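Local coordinates for protein phosphatidylserine synthase (Haemophilus influenzae, PDB 3HSI) that belongs to the phospholipase D superfamily of enzymes and carries two regions related to that family in a single chain, at residues F128-N133 against R220-D225; L88-R93 against F138-V143; R52-A57 against F190-L195. One frame throughout, in Å; residues are numbered along the deposited sequence.

Contact 1. Residues F128-N133 against R220-D225; sequences FGVPIN and RAYRKD
Arg223 and Tyr222 carry the helix side of this contact, each meeting a different part of 128-133. From Arg223, NH1 donates to Ile132 O at 2.9 Å. The bond is nearly straight at the hydrogen (168°) and the oxygen lies in the guanidinium plane, although the donor sits above the carbonyl plane. Arginine suits the place because its chain, extended from CG to NE, spans the gap and lays its aliphatic part beside the same oxygen, Arg223 CD being 3.2 Å from Ile132 O. Asn133 ND2 lies over one guanidinium face, offset toward its rim, 3.4 Å from Arg223 CZ, the amide and guanidinium planes 17° apart. Both groups present donors, so the two only lie against each other; ND2 gives its hydrogen bond to Phe138 O. Helix 216-229 thus packs against the end of strand 127-130, where a sheet strand of this phospholipase D-like fold gives way to a loop. Tyr222, the preceding residue of the helix, turns the edge of its ring to the strand end: CD2 lies 3.4 Å from Pro131 O, and OH is 3.3 Å from Val130 CG1. With CG anti to the backbone N (chi1 169°), the ring reaches past these residues and its hydroxyl bonds to Leu195 O. Further out, Arg223 NH1 also donates to Leu389 O, while Arg388 of the second subunit makes a weak bond to Asn133 OD1.

Contact 2. Residues L88-R93 against F138-V143; sequences LIDWHR and FGVLHV
Asp90, at the end of strand 84-90, reaches across to Val140 and Leu141. Its CB lies beside Leu141, 4.1 Å from Leu141 CB. A chi1 of -175° swings the carboxylate away from its own backbone N and over to the facing chain, where Asp90 CG comes 3.8 Å from Val140 CB. OD1 then accepts from Leu141 N at 2.9 Å (155°), on the anti side and 20° out of the carboxylate plane. The same oxygen takes a bond from a water at 2.8 Å, and that water donates also to Gly139 O, bridging the two segments. Asp90 OD2 turns back to its own segment, using its anti lone pair for Arg93 N at 3.0 Å, an Asx motif that ties down the turn after the strand. Aspartate fits because its short side chain can serve both backbones at once. Beside it, Leu141 CD2 rests against the strand backbone, 4.4 Å from Leu88 CB. Segment 138-143 belongs to the phospholipase D active site motif; His142, which fits the histidine of the family's HxK motif, points its CB away from 88-93. A buried carboxylate taking two backbone N-H groups and a water is likely to remain ionised, and it ties the strand end to the backbone next to His142.

Contact 3. Residues R52-A57 against F190-L195; sequences RIYVTA and FINDYL
Tyr54 and Ile191 lie alongside one another, their side chains running in opposing senses, with the ring's edge to the isoleucine. Ile191 CG2 lies near the ring plane, 3.6 Å from Tyr54 CD1, while Ile191 CD1 comes 4.0 Å from Tyr54 CB. A branched aliphatic suits this place because its two arms can follow the flank of the ring. Asn192 crosses the same tyrosine at about a right angle, with amide and ring planes 60° apart. Its ND2 donates to Tyr54 OH at 3.0 Å along an almost straight line (165°), the hydroxyl lying in the amide plane. That hydroxyl is also bonded to Asp84 OD2 from the adjoining strand, and Asn192 ND2 to Val188 O one turn back, so both polar ends are fixed in a small network. Thr56 meets Ile191 tip to tip, its CG2 4.0 Å from Ile191 CD1, and meets Leu195 at right angles, Thr56 CG2 3.7 Å from Leu195 CD1. Having CG2 anti to the carbonyl carbon (OG1 at chi1 53°) turns the methyl to the helix, whereas OG1 makes weak bonds to Val143 O and Gly145 O. The helix ends in a wider pi-type turn, Phe190 O accepting from both Tyr194 N and Leu195 N. This is helix-on-sheet packing: the axes of strand 52-56 and of the helix segment 190-195 approach to 10.7 Å. Strand 52-56 runs between parallel strand 84-90, whose Leu88 also touches Ile191, and antiparallel strand 146-148; alongside helix 181-195 runs helix 216-229, whose Leu226 meets Leu195 and Tyr194.

All three contacts reach the same mixed sheet, whose strands 52-56, 84-90 and 127-130 lie side by side in parallel. Their centres are about 9 Å (contacts 1 and 2), 13 Å (2 and 3) and 14 Å (1 and 3) apart, on one side of the chain's centre. Along the chain, contact 2 is nested within the loop closed by contact 3, while contact 1 alternates with both. Asn133 O and His92 NE2 join contacts 1 and 2, Tyr222 OH and Leu195 O contacts 1 and 3, and the strand pairing of Leu88 with Val55 and Ala57 contacts 2 and 3. Contacts 1 and 3 set helices 216-229 and 181-195 against the sheet, while contact 2 joins strand 84-90 to a segment of the active site motif.

Contact 1. Residues F128-N133 against R220-D225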
loop_
_atom_site.group_PDB
_atom_site.type_symbol
_atom_site.label_atom_id
_atom_site.label_comp_id
_atom_site.label_asym_id
_atom_site.label_seq_id
_atom_site.Cartn_x
_atom_site.Cartn_y
_atom_site.Cartn_z
ATOM N N PHE C 128 -23.343 -10.726 -4.507
ATOM C CA PHE C 128 -22.932 -9.397 -4.123
ATOM C C PHE C 128 -21.419 -9.248 -4.164
ATOM O O PHE C 128 -20.703 -10.110 -3.683
ATOM C CB PHE C 128 -23.472 -9.079 -2.725
ATOM C CG PHE C 128 -24.973 -9.195 -2.618
ATOM C CD1 PHE C 128 -25.790 -8.094 -2.863
ATOM C CD2 PHE C 128 -25.576 -10.432 -2.304
ATOM C CE1 PHE C 128 -27.172 -8.217 -2.770
ATOM C CE2 PHE C 128 -26.966 -10.546 -2.221
ATOM C CZ PHE C 128 -27.748 -9.440 -2.435
ATOM N N GLY C 129 -20.950 -8.137 -4.724
ATOM C CA GLY C 129 -19.516 -7.847 -4.834
ATOM C C GLY C 129 -19.052 -6.906 -3.726
ATOM O O GLY C 129 -19.616 -5.823 -3.538
ATOM N N VAL C 130 -18.056 -7.352 -2.963
ATOM C CA VAL C 130 -17.552 -6.567 -1.834
ATOM C C VAL C 130 -16.197 -5.970 -2.227
ATOM O O VAL C 130 -15.263 -6.702 -2.481
ATOM C CB VAL C 130 -17.354 -7.467 -0.592
ATOM C CG1 VAL C 130 -16.720 -6.692 0.548
ATOM C CG2 VAL C 130 -18.658 -8.142 -0.179
ATOM N N PRO C 131 -16.079 -4.646 -2.269
ATOM C CA PRO C 131 -14.756 -4.054 -2.549
ATOM C C PRO C 131 -13.998 -3.643 -1.274
ATOM O O PRO C 131 -14.424 -2.723 -0.554
ATOM C CB PRO C 131 -15.102 -2.827 -3.369
ATOM C CG PRO C 131 -16.568 -2.445 -2.911
ATOM C CD PRO C 131 -17.127 -3.609 -2.111
ATOM N N ILE C 132 -12.857 -4.285 -1.031
ATOM C CA ILE C 132 -12.079 -4.072 0.185
ATOM C C ILE C 132 -11.122 -2.880 0.019
ATOM O O ILE C 132 -10.552 -2.371 0.992
ATOM C CB ILE C 132 -11.357 -5.363 0.578
ATOM C CG1 ILE C 132 -12.399 -6.414 1.025
ATOM C CG2 ILE C 132 -10.302 -5.121 1.660
ATOM C CD1 ILE C 132 -13.361 -5.894 2.127
ATOM N N ASN C 133 -10.952 -2.433 -1.209
ATOM C CA ASN C 133 -10.203 -1.206 -1.465
ATOM C C ASN C 133 -10.597 -0.764 -2.850
ATOM O O ASN C 133 -11.309 -1.498 -3.542
ATOM C CB ASN C 133 -8.683 -1.409 -1.359
ATOM C CG ASN C 133 -7.978 -0.180 -0.807
ATOM O OD1 ASN C 133 -8.372 0.954 -1.086
ATOM N ND2 ASN C 133 -6.945 -0.394 -0.020
ATOM N N ARG C 220 -13.714 3.769 -0.033
ATOM C CA ARG C 220 -12.849 4.318 0.993
ATOM C C ARG C 220 -13.518 4.370 2.359
ATOM O O ARG C 220 -12.997 3.816 3.306
ATOM C CB ARG C 220 -12.375 5.738 0.621
ATOM C CG ARG C 220 -10.938 5.833 0.229
ATOM C CD ARG C 220 -10.456 7.318 0.160
ATOM N NE ARG C 220 -11.147 8.061 -0.896
ATOM C CZ ARG C 220 -10.918 7.904 -2.201
ATOM N NH1 ARG C 220 -11.619 8.604 -3.081
ATOM N NH2 ARG C 220 -9.982 7.053 -2.626
ATOM N N ALA C 221 -14.642 5.073 2.475
ATOM C CA ALA C 221 -15.399 5.110 3.732
ATOM C C ALA C 221 -15.797 3.708 4.246
ATOM O O ALA C 221 -15.811 3.437 5.446
ATOM C CB ALA C 221 -16.652 5.986 3.576
ATOM N N TYR C 222 -16.125 2.813 3.342
ATOM C CA TYR C 222 -16.495 1.460 3.775
ATOM C C TYR C 222 -15.312 0.714 4.376
ATOM O O TYR C 222 -15.470 0.032 5.369
ATOM C CB TYR C 222 -16.998 0.683 2.592
ATOM C CG TYR C 222 -17.194 -0.787 2.786
ATOM C CD1 TYR C 222 -18.221 -1.273 3.577
ATOM C CD2 TYR C 222 -16.395 -1.708 2.085
ATOM C CE1 TYR C 222 -18.435 -2.667 3.701
ATOM C CE2 TYR C 222 -16.605 -3.071 2.184
ATOM C CZ TYR C 222 -17.633 -3.549 2.983
ATOM O OH TYR C 222 -17.840 -4.912 3.080
ATOM N N ARG C 223 -14.144 0.834 3.746
ATOM C CA ARG C 223 -12.954 0.099 4.187
ATOM C C ARG C 223 -12.610 0.614 5.567
ATOM O O ARG C 223 -12.423 -0.160 6.501
ATOM C CB ARG C 223 -11.761 0.329 3.231
ATOM C CG ARG C 223 -10.451 -0.297 3.681
ATOM C CD ARG C 223 -9.283 0.030 2.699
ATOM N NE ARG C 223 -7.999 -0.406 3.259
ATOM C CZ ARG C 223 -7.474 -1.619 3.131
ATOM N NH1 ARG C 223 -8.089 -2.571 2.449
ATOM N NH2 ARG C 223 -6.337 -1.893 3.732
ATOM N N LYS C 224 -12.541 1.936 5.682
ATOM C CA LYS C 224 -12.192 2.577 6.935
ATOM C C LYS C 224 -13.131 2.169 8.073
ATOM O O LYS C 224 -12.690 1.865 9.175
ATOM C CB LYS C 224 -12.176 4.083 6.754
ATOM C CG LYS C 224 -11.320 4.788 7.775
ATOM C CD LYS C 224 -10.999 6.160 7.255
ATOM C CE LYS C 224 -10.895 7.160 8.362
ATOM N NZ LYS C 224 -12.258 7.538 8.761
ATOM N N ASP C 225 -14.420 2.132 7.787
ATOM C CA ASP C 225 -15.397 1.745 8.791
ATOM C C ASP C 225 -15.251 0.274 9.180
ATOM O O ASP C 225 -15.254 -0.056 10.355
ATOM C CB ASP C 225 -16.830 2.053 8.305
ATOM C CG ASP C 225 -17.880 1.881 9.403
ATOM O OD1 ASP C 225 -17.656 2.312 10.551
ATOM O OD2 ASP C 225 -18.954 1.329 9.131
#

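Contact 2. Residues L88-R93 against F138-V143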
loop_
_atom_site.group_PDB
_atom_site.type_symbol
_atom_site.label_atom_id
_atom_site.label_comp_id
_atom_site.label_asym_id
_atom_site.label_seq_id
_atom_site.Cartn_x
_atom_site.Cartn_y
_atom_site.Cartn_z
ATOM N N LEU C 88 -21.321 -13.505 -1.108
ATOM C CA LEU C 88 -20.423 -12.330 -1.195
ATOM C C LEU C 88 -19.067 -12.748 -1.777
ATOM O O LEU C 88 -18.430 -13.659 -1.262
ATOM C CB LEU C 88 -20.251 -11.648 0.175
ATOM C CG LEU C 88 -21.392 -10.805 0.761
ATOM C CD1 LEU C 88 -22.668 -11.645 0.988
ATOM C CD2 LEU C 88 -20.985 -10.091 2.071
ATOM N N ILE C 89 -18.660 -12.114 -2.871
ATOM C CA ILE C 89 -17.351 -12.385 -3.458
ATOM C C ILE C 89 -16.655 -11.060 -3.669
ATOM O O ILE C 89 -17.282 -10.000 -3.595
ATOM C CB ILE C 89 -17.405 -13.223 -4.809
ATOM C CG1 ILE C 89 -18.320 -12.583 -5.894
ATOM C CG2 ILE C 89 -17.708 -14.689 -4.531
ATOM C CD1 ILE C 89 -19.816 -12.985 -5.865
ATOM N N ASP C 90 -15.364 -11.111 -3.934
ATOM C CA ASP C 90 -14.613 -9.890 -4.124
ATOM C C ASP C 90 -15.168 -9.179 -5.375
ATOM O O ASP C 90 -15.397 -9.808 -6.413
ATOM C CB ASP C 90 -13.124 -10.191 -4.258
ATOM C CG ASP C 90 -12.307 -8.936 -4.345
ATOM O OD1 ASP C 90 -11.967 -8.403 -3.262
ATOM O OD2 ASP C 90 -12.051 -8.457 -5.494
ATOM N N TRP C 91 -15.403 -7.883 -5.234
ATOM C CA TRP C 91 -15.916 -7.031 -6.290
ATOM C C TRP C 91 -14.994 -6.959 -7.531
ATOM O O TRP C 91 -15.476 -7.172 -8.632
ATOM C CB TRP C 91 -16.154 -5.657 -5.719
ATOM C CG TRP C 91 -16.322 -4.552 -6.698
ATOM C CD1 TRP C 91 -15.343 -3.675 -7.148
ATOM C CD2 TRP C 91 -17.543 -4.143 -7.320
ATOM N NE1 TRP C 91 -15.894 -2.766 -8.014
ATOM C CE2 TRP C 91 -17.236 -3.021 -8.138
ATOM C CE3 TRP C 91 -18.864 -4.606 -7.263
ATOM C CZ2 TRP C 91 -18.213 -2.360 -8.912
ATOM C CZ3 TRP C 91 -19.851 -3.944 -8.032
ATOM C CH2 TRP C 91 -19.505 -2.832 -8.845
ATOM N N HIS C 92 -13.697 -6.676 -7.348
ATOM C CA HIS C 92 -12.754 -6.566 -8.483
ATOM C C HIS C 92 -12.524 -7.927 -9.181
ATOM O O HIS C 92 -12.547 -8.040 -10.404
ATOM C CB HIS C 92 -11.399 -6.034 -8.020
ATOM C CG HIS C 92 -11.464 -4.724 -7.306
ATOM N ND1 HIS C 92 -11.672 -3.526 -7.964
ATOM C CD2 HIS C 92 -11.312 -4.416 -5.996
ATOM C CE1 HIS C 92 -11.664 -2.539 -7.086
ATOM N NE2 HIS C 92 -11.453 -3.051 -5.885
ATOM N N ARG C 93 -12.332 -8.968 -8.386
ATOM C CA ARG C 93 -12.052 -10.288 -8.924
ATOM C C ARG C 93 -13.201 -10.791 -9.789
ATOM O O ARG C 93 -12.968 -11.417 -10.831
ATOM C CB ARG C 93 -11.665 -11.271 -7.801
ATOM C CG ARG C 93 -11.376 -12.692 -8.251
ATOM C CD ARG C 93 -10.208 -12.775 -9.256
ATOM N NE ARG C 93 -10.001 -14.169 -9.647
ATOM C CZ ARG C 93 -10.768 -14.829 -10.519
ATOM N NH1 ARG C 93 -11.797 -14.212 -11.125
ATOM N NH2 ARG C 93 -10.504 -16.103 -10.797
ATOM N N PHE C 138 -4.597 -3.294 -3.652
ATOM C CA PHE C 138 -4.530 -2.781 -2.293
ATOM C C PHE C 138 -5.558 -3.397 -1.349
ATOM O O PHE C 138 -5.728 -2.900 -0.244
ATOM C CB PHE C 138 -4.742 -1.281 -2.284
ATOM C CG PHE C 138 -3.537 -0.470 -2.712
ATOM C CD1 PHE C 138 -3.460 0.054 -3.998
ATOM C CD2 PHE C 138 -2.526 -0.151 -1.794
ATOM C CE1 PHE C 138 -2.368 0.869 -4.393
ATOM C CE2 PHE C 138 -1.422 0.666 -2.175
ATOM C CZ PHE C 138 -1.348 1.165 -3.479
ATOM N N GLY C 139 -6.259 -4.442 -1.781
ATOM C CA GLY C 139 -7.005 -5.303 -0.835
ATOM C C GLY C 139 -8.186 -6.039 -1.439
ATOM O O GLY C 139 -8.947 -5.459 -2.194
ATOM N N VAL C 140 -8.333 -7.312 -1.087
ATOM C CA VAL C 140 -9.458 -8.162 -1.521
ATOM C C VAL C 140 -10.176 -8.860 -0.347
ATOM O O VAL C 140 -9.671 -8.925 0.792
ATOM C CB VAL C 140 -8.979 -9.262 -2.546
ATOM C CG1 VAL C 140 -8.272 -8.603 -3.742
ATOM C CG2 VAL C 140 -8.018 -10.226 -1.889
ATOM N N LEU C 141 -11.348 -9.404 -0.650
ATOM C CA LEU C 141 -12.122 -10.115 0.306
ATOM C C LEU C 141 -11.536 -11.507 0.521
ATOM O O LEU C 141 -11.634 -12.384 -0.337
ATOM C CB LEU C 141 -13.576 -10.181 -0.171
ATOM C CG LEU C 141 -14.552 -10.964 0.739
ATOM C CD1 LEU C 141 -14.776 -10.212 2.061
ATOM C CD2 LEU C 141 -15.882 -11.189 0.005
ATOM N N HIS C 142 -10.900 -11.711 1.665
ATOM C CA HIS C 142 -10.377 -13.031 2.007
ATOM C C HIS C 142 -11.099 -13.628 3.221
ATOM O O HIS C 142 -10.625 -14.607 3.790
ATOM C CB HIS C 142 -8.891 -12.955 2.324
ATOM C CG HIS C 142 -7.988 -13.082 1.136
ATOM N ND1 HIS C 142 -8.133 -14.069 0.188
ATOM C CD2 HIS C 142 -6.853 -12.411 0.807
ATOM C CE1 HIS C 142 -7.166 -13.970 -0.710
ATOM N NE2 HIS C 142 -6.371 -12.975 -0.354
ATOM N N VAL C 143 -12.206 -13.026 3.639
ATOM C CA VAL C 143 -13.071 -13.603 4.655
ATOM C C VAL C 143 -13.633 -14.939 4.116
ATOM O O VAL C 143 -14.067 -14.996 2.953
ATOM C CB VAL C 143 -14.238 -12.624 4.977
ATOM C CG1 VAL C 143 -15.390 -13.318 5.772
ATOM C CG2 VAL C 143 -13.700 -11.391 5.701
HETATM O O HOH W 1 -11.572 -5.688 -3.038
#

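Contact 3. Residues R52-A57 against F190-L195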
loop_
_atom_site.group_PDB
_atom_site.type_symbol
_atom_site.label_atom_id
_atom_site.label_comp_id
_atom_site.label_asym_id
_atom_site.label_seq_id
_atom_site.Cartn_x
_atom_site.Cartn_y
_atom_site.Cartn_z
ATOM N N ARG C 52 -31.406 -20.594 5.285
ATOM C CA ARG C 52 -30.426 -19.647 4.734
ATOM C C ARG C 52 -29.179 -20.323 4.192
ATOM O O ARG C 52 -28.821 -21.443 4.629
ATOM C CB ARG C 52 -29.999 -18.642 5.804
ATOM C CG ARG C 52 -29.153 -19.294 6.924
ATOM C CD ARG C 52 -29.112 -18.433 8.162
ATOM N NE ARG C 52 -28.487 -19.180 9.245
ATOM C CZ ARG C 52 -28.291 -18.721 10.478
ATOM N NH1 ARG C 52 -28.668 -17.486 10.821
ATOM N NH2 ARG C 52 -27.709 -19.510 11.365
ATOM N N ILE C 53 -28.529 -19.612 3.265
ATOM C CA ILE C 53 -27.256 -19.988 2.704
ATOM C C ILE C 53 -26.452 -18.717 2.498
ATOM O O ILE C 53 -26.797 -17.892 1.640
ATOM C CB ILE C 53 -27.393 -20.744 1.356
ATOM C CG1 ILE C 53 -28.083 -22.116 1.562
ATOM C CG2 ILE C 53 -26.007 -20.916 0.695
ATOM C CD1 ILE C 53 -28.532 -22.818 0.266
ATOM N N TYR C 54 -25.421 -18.558 3.317
ATOM C CA TYR C 54 -24.452 -17.472 3.204
ATOM C C TYR C 54 -23.098 -18.043 2.829
ATOM O O TYR C 54 -22.664 -19.070 3.387
ATOM C CB TYR C 54 -24.328 -16.684 4.526
ATOM C CG TYR C 54 -25.509 -15.743 4.826
ATOM C CD1 TYR C 54 -25.323 -14.344 4.875
ATOM C CD2 TYR C 54 -26.793 -16.245 5.035
ATOM C CE1 TYR C 54 -26.389 -13.477 5.142
ATOM C CE2 TYR C 54 -27.873 -15.388 5.300
ATOM C CZ TYR C 54 -27.661 -14.007 5.354
ATOM O OH TYR C 54 -28.716 -13.171 5.627
ATOM N N VAL C 55 -22.445 -17.364 1.904
ATOM C CA VAL C 55 -21.149 -17.731 1.376
ATOM C C VAL C 55 -20.356 -16.432 1.234
ATOM O O VAL C 55 -20.887 -15.460 0.686
ATOM C CB VAL C 55 -21.300 -18.377 -0.019
ATOM C CG1 VAL C 55 -19.961 -18.472 -0.732
ATOM C CG2 VAL C 55 -21.937 -19.769 0.080
ATOM N N THR C 56 -19.146 -16.396 1.803
ATOM C CA THR C 56 -18.141 -15.369 1.507
ATOM C C THR C 56 -16.986 -16.171 0.934
ATOM O O THR C 56 -16.557 -17.124 1.545
ATOM C CB THR C 56 -17.592 -14.573 2.772
ATOM O OG1 THR C 56 -17.115 -15.514 3.762
ATOM C CG2 THR C 56 -18.632 -13.702 3.392
ATOM N N ALA C 57 -16.536 -15.825 -0.265
ATOM C CA ALA C 57 -15.399 -16.486 -0.889
ATOM C C ALA C 57 -14.657 -15.417 -1.680
ATOM O O ALA C 57 -15.200 -14.325 -1.901
ATOM C CB ALA C 57 -15.863 -17.636 -1.786
ATOM N N PHE C 190 -22.374 -11.028 11.347
ATOM C CA PHE C 190 -21.203 -10.250 10.896
ATOM C C PHE C 190 -21.394 -9.822 9.451
ATOM O O PHE C 190 -21.147 -8.660 9.067
ATOM C CB PHE C 190 -19.900 -11.073 11.053
ATOM C CG PHE C 190 -18.672 -10.346 10.578
ATOM C CD1 PHE C 190 -18.100 -9.344 11.347
ATOM C CD2 PHE C 190 -18.132 -10.607 9.324
ATOM C CE1 PHE C 190 -16.976 -8.635 10.881
ATOM C CE2 PHE C 190 -16.998 -9.889 8.851
ATOM C CZ PHE C 190 -16.432 -8.920 9.628
ATOM N N ILE C 191 -21.857 -10.775 8.650
ATOM C CA ILE C 191 -22.059 -10.558 7.234
ATOM C C ILE C 191 -23.104 -9.479 7.030
ATOM O O ILE C 191 -22.846 -8.507 6.318
ATOM C CB ILE C 191 -22.443 -11.862 6.509
ATOM C CG1 ILE C 191 -21.203 -12.788 6.456
ATOM C CG2 ILE C 191 -22.986 -11.575 5.112
ATOM C CD1 ILE C 191 -21.553 -14.186 6.038
ATOM N N ASN C 192 -24.260 -9.639 7.678
ATOM C CA ASN C 192 -25.328 -8.669 7.547
ATOM C C ASN C 192 -24.942 -7.319 8.127
ATOM O O ASN C 192 -25.128 -6.310 7.463
ATOM C CB ASN C 192 -26.612 -9.144 8.230
ATOM C CG ASN C 192 -27.467 -9.994 7.334
ATOM O OD1 ASN C 192 -28.188 -9.473 6.489
ATOM N ND2 ASN C 192 -27.429 -11.306 7.535
ATOM N N ASP C 193 -24.399 -7.318 9.348
ATOM C CA ASP C 193 -24.087 -6.099 10.095
ATOM C C ASP C 193 -22.881 -5.362 9.576
ATOM O O ASP C 193 -22.887 -4.138 9.589
ATOM C CB ASP C 193 -23.846 -6.381 11.589
ATOM C CG ASP C 193 -25.091 -6.866 12.307
ATOM O OD1 ASP C 193 -26.182 -6.944 11.690
ATOM O OD2 ASP C 193 -24.993 -7.184 13.511
ATOM N N TYR C 194 -21.840 -6.085 9.158
ATOM C CA TYR C 194 -20.588 -5.432 8.769
ATOM C C TYR C 194 -20.180 -5.541 7.293
ATOM O O TYR C 194 -19.784 -4.545 6.692
ATOM C CB TYR C 194 -19.441 -5.891 9.669
ATOM C CG TYR C 194 -19.573 -5.353 11.074
ATOM C CD1 TYR C 194 -19.378 -3.988 11.330
ATOM C CD2 TYR C 194 -19.914 -6.189 12.134
ATOM C CE1 TYR C 194 -19.534 -3.462 12.594
ATOM C CE2 TYR C 194 -20.057 -5.671 13.444
ATOM C CZ TYR C 194 -19.878 -4.306 13.649
ATOM O OH TYR C 194 -20.007 -3.768 14.897
ATOM N N LEU C 195 -20.263 -6.729 6.710
ATOM C CA LEU C 195 -19.804 -6.897 5.334
ATOM C C LEU C 195 -20.750 -6.279 4.328
ATOM O O LEU C 195 -20.304 -5.569 3.448
ATOM C CB LEU C 195 -19.552 -8.368 4.978
ATOM C CG LEU C 195 -18.218 -8.949 5.399
ATOM C CD1 LEU C 195 -18.074 -10.359 4.812
ATOM C CD2 LEU C 195 -17.072 -8.055 4.939
#